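Local coordinates for conserved protein (Mycobacterium tuberculosis, PDB 1RFE) that is of unknown physiological function but probably binds the deazaflavin coenzyme F420 and may act as an oxidoreductase, as do relatives with an FMN-binding split barrel, at residues A[105-108]-A[109-113]. Sequence-based numbering, arbitrary orientation.
Sequences GVSV and WERYT
V108 O accepts Y112 N at 3.0 Å and a water at 2.7 Å, and R111 N adds a third donor through the weak second branch of its bonding. The same water lies 2.6 Å from T113 OG1, bridging V108 O to T113, the first residue that leaves helical backbone angles. Upstream, regular i to i+4 bonds join W109 N to G105 O, E110 N to V106 O and R111 N to S107 O, the last at 2.9 Å; the N-H...O angle is 157° at W109 and 134° at Y112, so the later bonds are more bent. Beside these amides, R111 NH2 donates to Y112 OH at 3.0 Å, a fairly straight bond that ties the two side-chain ends together. Both ends also reach outside the turn: R111 NE and Y112 OH bond to the backbone of Y43, and Y112 OH to R23 O. Residues 105-112 are the C-terminal part of helix 98-112, packed against strand 36-46 of the antiparallel sheet in a fold of the pyridoxamine 5'-phosphate oxidase type, and T113 follows it. S107 OG, bonded to V45 N, lies alongside the R111 chain, 3.3 Å from CD; the bend at chi3 (49°) turns the guanidinium off the line of the aliphatic stem. The Y112 ring presents its edge to V108 O, with CD2 at 3.3 Å and the oxygen in the ring plane, while CD2 also meets V108 CG1 at 4.1 Å. T113 CG2 lies over the rim of one face of the W109 indole, whose NE1 bonds to P115 O; the W109 side chain also touches V124 and M127 of helix 122-127.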
loop_
_atom_site.group_PDB
_atom_site.type_symbol
_atom_site.label_atom_id
_atom_site.label_comp_id
_atom_site.label_asym_id
_atom_site.label_seq_id
_atom_site.Cartn_x
_atom_site.Cartn_y
_atom_site.Cartn_z
ATOM N N GLY A 105 -4.655 13.554 1.542
ATOM C CA GLY A 105 -5.529 13.662 2.687
ATOM C C GLY A 105 -6.964 13.317 2.313
ATOM O O GLY A 105 -7.639 12.613 3.057
ATOM N N VAL A 106 -7.381 13.752 1.116
ATOM C CA VAL A 106 -8.717 13.520 0.621
ATOM C C VAL A 106 -8.954 12.065 0.271
ATOM O O VAL A 106 -10.065 11.556 0.459
ATOM C CB VAL A 106 -9.031 14.503 -0.532
ATOM C CG1 VAL A 106 -10.201 14.061 -1.405
ATOM C CG2 VAL A 106 -9.297 15.931 0.067
ATOM N N SER A 107 -7.935 11.398 -0.279
ATOM C CA SER A 107 -8.061 10.020 -0.682
ATOM C C SER A 107 -8.162 9.135 0.551
ATOM O O SER A 107 -8.971 8.208 0.572
ATOM C CB SER A 107 -6.950 9.571 -1.678
ATOM O OG SER A 107 -6.869 8.176 -1.729
ATOM N N VAL A 108 -7.387 9.435 1.591
ATOM C CA VAL A 108 -7.421 8.705 2.809
ATOM C C VAL A 108 -8.771 8.900 3.517
ATOM O O VAL A 108 -9.337 7.951 4.052
ATOM C CB VAL A 108 -6.273 9.117 3.796
ATOM C CG1 VAL A 108 -6.592 8.623 5.217
ATOM C CG2 VAL A 108 -4.889 8.570 3.321
ATOM N N TRP A 109 -9.255 10.131 3.502
ATOM C CA TRP A 109 -10.554 10.468 4.026
ATOM C C TRP A 109 -11.671 9.703 3.336
ATOM O O TRP A 109 -12.506 9.123 4.002
ATOM C CB TRP A 109 -10.815 11.949 3.921
ATOM C CG TRP A 109 -12.114 12.364 4.495
ATOM C CD1 TRP A 109 -13.346 12.389 3.884
ATOM C CD2 TRP A 109 -12.305 12.850 5.801
ATOM N NE1 TRP A 109 -14.283 12.883 4.761
ATOM C CE2 TRP A 109 -13.656 13.154 5.948
ATOM C CE3 TRP A 109 -11.429 13.101 6.883
ATOM C CZ2 TRP A 109 -14.171 13.681 7.132
ATOM C CZ3 TRP A 109 -11.933 13.596 8.042
ATOM C CH2 TRP A 109 -13.304 13.888 8.160
ATOM N N GLU A 110 -11.649 9.648 2.031
ATOM C CA GLU A 110 -12.654 8.969 1.286
ATOM C C GLU A 110 -12.559 7.448 1.395
ATOM O O GLU A 110 -13.576 6.756 1.409
ATOM C CB GLU A 110 -12.599 9.420 -0.154
ATOM C CG GLU A 110 -13.158 10.851 -0.298
ATOM C CD GLU A 110 -13.454 11.254 -1.722
ATOM O OE1 GLU A 110 -12.689 10.834 -2.620
ATOM O OE2 GLU A 110 -14.422 12.041 -1.929
ATOM N N ARG A 111 -11.340 6.943 1.587
ATOM C CA ARG A 111 -11.091 5.550 1.611
ATOM C C ARG A 111 -11.471 4.957 2.986
ATOM O O ARG A 111 -11.901 3.818 3.074
ATOM C CB ARG A 111 -9.659 5.209 1.199
ATOM C CG ARG A 111 -9.404 5.244 -0.321
ATOM C CD ARG A 111 -7.914 5.177 -0.729
ATOM N NE ARG A 111 -7.286 4.082 -0.002
ATOM C CZ ARG A 111 -7.470 2.779 -0.231
ATOM N NH1 ARG A 111 -8.152 2.312 -1.272
ATOM N NH2 ARG A 111 -6.928 1.905 0.589
ATOM N N TYR A 112 -11.339 5.734 4.039
ATOM C CA TYR A 112 -11.463 5.189 5.366
ATOM C C TYR A 112 -12.456 5.903 6.261
ATOM O O TYR A 112 -12.687 5.446 7.394
ATOM C CB TYR A 112 -10.104 5.131 6.069
ATOM C CG TYR A 112 -9.033 4.314 5.361
ATOM C CD1 TYR A 112 -8.862 2.941 5.599
ATOM C CD2 TYR A 112 -8.148 4.931 4.497
ATOM C CE1 TYR A 112 -7.854 2.236 4.949
ATOM C CE2 TYR A 112 -7.157 4.222 3.830
ATOM C CZ TYR A 112 -7.010 2.907 4.056
ATOM O OH TYR A 112 -6.005 2.252 3.398
ATOM N N THR A 113 -13.010 7.024 5.796
ATOM C CA THR A 113 -13.894 7.817 6.623
ATOM C C THR A 113 -15.279 7.959 6.006
ATOM O O THR A 113 -16.277 7.675 6.689
ATOM C CB THR A 113 -13.285 9.207 6.999
ATOM O OG1 THR A 113 -12.159 9.014 7.868
ATOM C CG2 THR A 113 -14.274 10.011 7.838
HETATM O O HOH W 1 -9.901 8.561 6.655
#